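Long-range contacts in erythrocyte membrane protein 1 (Plasmodium falciparum, PDB 6S8T), which binds the host receptor ICAM-1 through the DBLbeta domain present in this chain, and so probably lets infected erythrocytes adhere to host cells: residues 67-72 with 129-134; 307-312 with 429-434. All blocks are in the same frame, centred on the assembly; numbering follows the deposited sequence.

Interaction 1: residues 67-72 with 129-134; sequences HSNDSR and SWVTED
D70 meets W130 with its backbone while its carboxylate turns the other way to be gripped by R72. The guanidinium comes side-on: NH2 of R72 reaches OD2 of D70 at 2.7 Å, nearly within its own plane, and NE reaches OD1 of D70 at 2.9 Å. Both oxygens use their syn lone pairs, so two bonds fix the rotation of the carboxylate, and NH2 also bonds S121. Two residues earlier, OG of S68 accepts from N of D70 at 3.1 Å in an ST turn.

Across the contact the work falls to N69. Its CG lies anti to its own carbonyl carbon (chi1 -84°), which sends the amide to the start of the W130 side chain and not over the indole; amide and ring planes stand 51° apart. OD1 of N69 rests 3.6 Å from CB of W130, while its hydrogen-bond partner is the backbone N of K49. On the other branch, ND2 of N69 lies 3.6 Å from CG2 of V131, a buried side chain that also touches S140 of helix 137-163 and I214 of helix 202-221.

Farther out, the six-membered part of the W130 indole reaches along the loop. O of D70 sits at the ring edge, near its plane, 3.9 Å from CZ3 of W130, and CA of S71 lies obliquely 4.1 Å from that same CZ3.

No hydrogen bond spans the two segments. Other neighbours hold the loop: D144 of helix 137-163 takes both S68 OG and the backbone N of N69, and S71 pairs with N125 by backbone bonds. Van der Waals contact thus fits the helical turn carrying W130 and V131 in this Duffy-binding-like domain against a loop held by its own salt bridge and turn and by bonds to K49, D144 and N125.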
loop_
_atom_site.group_PDB
_atom_site.type_symbol
_atom_site.label_atom_id
_atom_site.label_comp_id
_atom_site.label_asym_id
_atom_site.label_seq_id
_atom_site.Cartn_x
_atom_site.Cartn_y
_atom_site.Cartn_z
ATOM N N HIS A 67 12.401 -15.729 -18.801
ATOM C CA HIS A 67 13.416 -14.980 -18.059
ATOM C C HIS A 67 13.128 -14.985 -16.561
ATOM O O HIS A 67 13.168 -13.954 -15.893
ATOM C CB HIS A 67 13.504 -13.556 -18.596
ATOM C CG HIS A 67 13.767 -13.485 -20.068
ATOM N ND1 HIS A 67 12.780 -13.678 -21.011
ATOM C CD2 HIS A 67 14.908 -13.255 -20.759
ATOM C CE1 HIS A 67 13.301 -13.563 -22.219
ATOM N NE2 HIS A 67 14.590 -13.307 -22.095
ATOM N N SER A 68 12.839 -16.169 -16.025
ATOM C CA SER A 68 12.484 -16.333 -14.625
ATOM C C SER A 68 13.110 -17.610 -14.088
ATOM O O SER A 68 13.340 -18.567 -14.831
ATOM C CB SER A 68 10.961 -16.376 -14.438
ATOM O OG SER A 68 10.615 -16.799 -13.131
ATOM N N ASN A 69 13.381 -17.616 -12.781
ATOM C CA ASN A 69 13.908 -18.785 -12.090
ATOM C C ASN A 69 12.853 -19.474 -11.232
ATOM O O ASN A 69 13.190 -20.142 -10.249
ATOM C CB ASN A 69 15.123 -18.407 -11.243
ATOM C CG ASN A 69 16.412 -18.396 -12.043
ATOM O OD1 ASN A 69 16.586 -19.184 -12.971
ATOM N ND2 ASN A 69 17.330 -17.505 -11.681
ATOM N N ASP A 70 11.577 -19.307 -11.580
ATOM C CA ASP A 70 10.517 -20.100 -10.972
ATOM C C ASP A 70 10.763 -21.576 -11.259
ATOM O O ASP A 70 10.945 -21.975 -12.413
ATOM C CB ASP A 70 9.156 -19.658 -11.519
ATOM C CG ASP A 70 7.978 -20.231 -10.737
ATOM O OD1 ASP A 70 8.066 -21.368 -10.229
ATOM O OD2 ASP A 70 6.947 -19.534 -10.638
ATOM N N SER A 71 10.772 -22.387 -10.199
ATOM C CA SER A 71 11.102 -23.804 -10.290
ATOM C C SER A 71 9.903 -24.671 -10.652
ATOM O O SER A 71 9.823 -25.821 -10.202
ATOM C CB SER A 71 11.715 -24.283 -8.975
ATOM O OG SER A 71 10.754 -24.249 -7.934
ATOM N N ARG A 72 8.972 -24.160 -11.453
ATOM C CA ARG A 72 7.785 -24.904 -11.843
ATOM C C ARG A 72 7.673 -24.963 -13.362
ATOM O O ARG A 72 8.333 -24.211 -14.086
ATOM C CB ARG A 72 6.519 -24.285 -11.238
ATOM C CG ARG A 72 6.452 -24.395 -9.723
ATOM C CD ARG A 72 5.280 -23.614 -9.157
ATOM N NE ARG A 72 5.370 -22.189 -9.467
ATOM C CZ ARG A 72 4.490 -21.279 -9.063
ATOM N NH1 ARG A 72 3.446 -21.643 -8.329
ATOM N NH2 ARG A 72 4.650 -20.004 -9.391
ATOM N N SER A 129 19.109 -22.270 -5.933
ATOM C CA SER A 129 20.310 -22.729 -6.625
ATOM C C SER A 129 20.446 -22.054 -7.984
ATOM O O SER A 129 21.529 -21.582 -8.348
ATOM C CB SER A 129 20.286 -24.250 -6.777
ATOM O OG SER A 129 20.357 -24.889 -5.514
ATOM N N TRP A 130 19.350 -21.992 -8.748
ATOM C CA TRP A 130 19.405 -21.378 -10.071
ATOM C C TRP A 130 19.743 -19.895 -9.989
ATOM O O TRP A 130 20.320 -19.335 -10.929
ATOM C CB TRP A 130 18.076 -21.579 -10.801
ATOM C CG TRP A 130 17.843 -22.986 -11.284
ATOM C CD1 TRP A 130 18.735 -24.021 -11.269
ATOM C CD2 TRP A 130 16.634 -23.507 -11.852
ATOM N NE1 TRP A 130 18.157 -25.151 -11.795
ATOM C CE2 TRP A 130 16.868 -24.863 -12.158
ATOM C CE3 TRP A 130 15.378 -22.960 -12.130
ATOM C CZ2 TRP A 130 15.891 -25.678 -12.729
ATOM C CZ3 TRP A 130 14.410 -23.771 -12.698
ATOM C CH2 TRP A 130 14.672 -25.114 -12.990
ATOM N N VAL A 131 19.405 -19.247 -8.875
ATOM C CA VAL A 131 19.678 -17.822 -8.735
ATOM C C VAL A 131 21.144 -17.567 -8.390
ATOM O O VAL A 131 21.725 -16.574 -8.844
ATOM C CB VAL A 131 18.736 -17.213 -7.682
ATOM C CG1 VAL A 131 18.957 -15.712 -7.559
ATOM C CG2 VAL A 131 17.287 -17.512 -8.032
ATOM N N THR A 132 21.775 -18.451 -7.611
ATOM C CA THR A 132 23.073 -18.160 -7.022
ATOM C C THR A 132 24.219 -19.040 -7.505
ATOM O O THR A 132 25.377 -18.645 -7.335
ATOM C CB THR A 132 23.002 -18.278 -5.491
ATOM O OG1 THR A 132 22.622 -19.612 -5.131
ATOM C CG2 THR A 132 21.990 -17.295 -4.924
ATOM N N GLU A 133 23.942 -20.205 -8.095
ATOM C CA GLU A 133 25.012 -21.164 -8.369
ATOM C C GLU A 133 26.020 -20.630 -9.379
ATOM O O GLU A 133 27.193 -21.018 -9.347
ATOM C CB GLU A 133 24.423 -22.487 -8.863
ATOM C CG GLU A 133 25.386 -23.660 -8.800
ATOM C CD GLU A 133 25.726 -24.062 -7.376
ATOM O OE1 GLU A 133 24.891 -23.831 -6.475
ATOM O OE2 GLU A 133 26.830 -24.606 -7.158
ATOM N N ASP A 134 25.593 -19.744 -10.276
ATOM C CA ASP A 134 26.479 -19.189 -11.290
ATOM C C ASP A 134 27.210 -17.936 -10.824
ATOM O O ASP A 134 27.948 -17.338 -11.613
ATOM C CB ASP A 134 25.690 -18.881 -12.567
ATOM C CG ASP A 134 25.292 -20.136 -13.319
ATOM O OD1 ASP A 134 26.094 -21.094 -13.343
ATOM O OD2 ASP A 134 24.177 -20.167 -13.884
#

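Interaction 2: residues 307-312 with 429-434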
loop_
_atom_site.group_PDB
_atom_site.type_symbol
_atom_site.label_atom_id
_atom_site.label_comp_id
_atom_site.label_asym_id
_atom_site.label_seq_id
_atom_site.Cartn_x
_atom_site.Cartn_y
_atom_site.Cartn_z
ATOM N N LYS A 307 -15.303 4.727 -1.327
ATOM C CA LYS A 307 -15.974 4.097 -2.462
ATOM C C LYS A 307 -17.153 3.248 -2.003
ATOM O O LYS A 307 -18.222 3.276 -2.623
ATOM C CB LYS A 307 -14.987 3.244 -3.261
ATOM C CG LYS A 307 -13.953 4.033 -4.039
ATOM C CD LYS A 307 -13.030 3.105 -4.821
ATOM C CE LYS A 307 -12.186 3.877 -5.821
ATOM N NZ LYS A 307 -13.035 4.524 -6.868
ATOM N N MET A 308 -16.974 2.482 -0.923
ATOM C CA MET A 308 -18.078 1.707 -0.366
ATOM C C MET A 308 -19.171 2.623 0.171
ATOM O O MET A 308 -20.361 2.391 -0.076
ATOM C CB MET A 308 -17.557 0.779 0.736
ATOM C CG MET A 308 -18.622 -0.053 1.452
ATOM S SD MET A 308 -19.429 0.790 2.835
ATOM C CE MET A 308 -18.006 1.330 3.778
ATOM N N GLN A 309 -18.784 3.665 0.915
ATOM C CA GLN A 309 -19.764 4.575 1.498
ATOM C C GLN A 309 -20.577 5.276 0.419
ATOM O O GLN A 309 -21.800 5.406 0.535
ATOM C CB GLN A 309 -19.060 5.601 2.392
ATOM C CG GLN A 309 -19.992 6.485 3.222
ATOM C CD GLN A 309 -20.481 7.717 2.473
ATOM O OE1 GLN A 309 -19.828 8.199 1.548
ATOM N NE2 GLN A 309 -21.640 8.226 2.871
ATOM N N SER A 310 -19.909 5.733 -0.643
ATOM C CA SER A 310 -20.611 6.423 -1.720
ATOM C C SER A 310 -21.591 5.494 -2.431
ATOM O O SER A 310 -22.682 5.920 -2.825
ATOM C CB SER A 310 -19.599 7.003 -2.708
ATOM O OG SER A 310 -20.237 7.759 -3.720
ATOM N N GLN A 311 -21.221 4.220 -2.600
ATOM C CA GLN A 311 -22.114 3.276 -3.267
ATOM C C GLN A 311 -23.331 2.961 -2.403
ATOM O O GLN A 311 -24.456 2.882 -2.911
ATOM C CB GLN A 311 -21.356 1.996 -3.619
ATOM C CG GLN A 311 -22.168 0.968 -4.399
ATOM C CD GLN A 311 -21.350 -0.255 -4.780
ATOM O OE1 GLN A 311 -21.226 -1.198 -3.999
ATOM N NE2 GLN A 311 -20.782 -0.239 -5.982
ATOM N N GLU A 312 -23.128 2.777 -1.096
ATOM C CA GLU A 312 -24.256 2.560 -0.196
ATOM C C GLU A 312 -25.130 3.801 -0.088
ATOM O O GLU A 312 -26.352 3.687 0.061
ATOM C CB GLU A 312 -23.759 2.151 1.190
ATOM C CG GLU A 312 -23.124 0.776 1.247
ATOM C CD GLU A 312 -24.069 -0.313 0.792
ATOM O OE1 GLU A 312 -23.990 -0.718 -0.387
ATOM O OE2 GLU A 312 -24.900 -0.756 1.611
ATOM N N GLU A 429 -14.424 11.007 -2.976
ATOM C CA GLU A 429 -15.553 10.161 -3.344
ATOM C C GLU A 429 -16.534 9.944 -2.199
ATOM O O GLU A 429 -17.657 9.494 -2.446
ATOM C CB GLU A 429 -15.055 8.809 -3.863
ATOM C CG GLU A 429 -14.088 8.933 -5.031
ATOM C CD GLU A 429 -13.611 7.593 -5.552
ATOM O OE1 GLU A 429 -14.464 6.712 -5.800
ATOM O OE2 GLU A 429 -12.382 7.420 -5.711
ATOM N N CYS A 430 -16.143 10.249 -0.964
ATOM C CA CYS A 430 -17.099 10.272 0.136
ATOM C C CYS A 430 -18.150 11.345 -0.122
ATOM O O CYS A 430 -17.819 12.490 -0.443
ATOM C CB CYS A 430 -16.378 10.534 1.462
ATOM S SG CYS A 430 -15.908 9.051 2.409
ATOM N N THR A 431 -19.423 10.974 0.002
ATOM C CA THR A 431 -20.533 11.874 -0.291
ATOM C C THR A 431 -21.254 12.234 1.004
ATOM O O THR A 431 -21.693 11.344 1.742
ATOM C CB THR A 431 -21.499 11.250 -1.304
ATOM O OG1 THR A 431 -22.729 11.986 -1.324
ATOM C CG2 THR A 431 -21.781 9.793 -0.969
ATOM N N GLU A 432 -21.344 13.538 1.282
ATOM C CA GLU A 432 -22.048 14.101 2.434
ATOM C C GLU A 432 -21.380 13.767 3.766
ATOM O O GLU A 432 -21.420 14.576 4.699
ATOM C CB GLU A 432 -23.511 13.645 2.449
ATOM C CG GLU A 432 -24.328 14.148 1.267
ATOM C CD GLU A 432 -24.465 15.660 1.247
ATOM O OE1 GLU A 432 -24.444 16.277 2.334
ATOM O OE2 GLU A 432 -24.590 16.233 0.143
ATOM N N GLN A 433 -20.773 12.591 3.875
ATOM C CA GLN A 433 -20.078 12.161 5.088
ATOM C C GLN A 433 -18.588 12.107 4.758
ATOM O O GLN A 433 -18.061 11.066 4.364
ATOM C CB GLN A 433 -20.606 10.813 5.572
ATOM C CG GLN A 433 -22.124 10.688 5.537
ATOM C CD GLN A 433 -22.826 11.713 6.410
ATOM O OE1 GLN A 433 -23.879 12.238 6.046
ATOM N NE2 GLN A 433 -22.249 11.997 7.573
ATOM N N THR A 434 -17.909 13.245 4.925
ATOM C CA THR A 434 -16.540 13.409 4.459
ATOM C C THR A 434 -15.524 13.685 5.559
ATOM O O THR A 434 -14.322 13.548 5.305
ATOM C CB THR A 434 -16.463 14.550 3.431
ATOM O OG1 THR A 434 -16.833 15.784 4.059
ATOM C CG2 THR A 434 -17.412 14.284 2.270
#
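Q309 and T431 form the close-fitting part of this contact, where the 429-434 loop lies along helix 293-319. The Q309 side chain bends at chi2 (-86°), turning its amide to the T431 backbone. OE1 of Q309 accepts from N of T431 at 3.2 Å, in the carbonyl plane and on a lone pair, with 163° at the hydrogen. NE2 of Q309 gives only a weak bond to O of T431; its stronger partner is the hydroxyl of Y347 on helix 335-372. Off one side of the amide plane, CG of Q433 lies 3.7 Å from NE2 of Q309. CB of S310 presses to 3.2 Å from O of E429, and CG2 of T431 sits 3.6 Å from CA of S310. Close by, C430 is bonded to C306, so a disulfide joins loop and helix one residue before K307.

The salt bridge is mixed in setting: E429, extended beyond CG, is partly exposed, while K307 is buried. NZ of K307 bonds OE1 of E429 at 2.8 Å through the syn lone pair, with a weak second bond to OE2. The loose side is at E432, whose exposed side chain leads away from 307-312 without touching it.

One buried amide thus meets the backbone N of T431, and weakly its O, while covalent and ionic links hold the loop's near end to the helix.

In the fold
Interactions 1 and 2 lie on opposite sides of the chain's centre, their centres 47 Å apart, and hold no helix in common. Interaction 1 is mostly buried although far from the middle of the molecule: a loop and a short helical turn meet through van der Waals contact, with no hydrogen bond between them, both leaning on helix 137-163. Interaction 2, partly buried, joins the long helix 293-319 to a loop 117 residues later, backed by helix 335-372. The chemistry differs accordingly. In 67-72 with 129-134 the polar groups find partners within the loop or beyond the pair, whereas 307-312 with 429-434 is spanned directly by hydrogen bonds of a glutamine amide and a salt bridge, beside a disulfide.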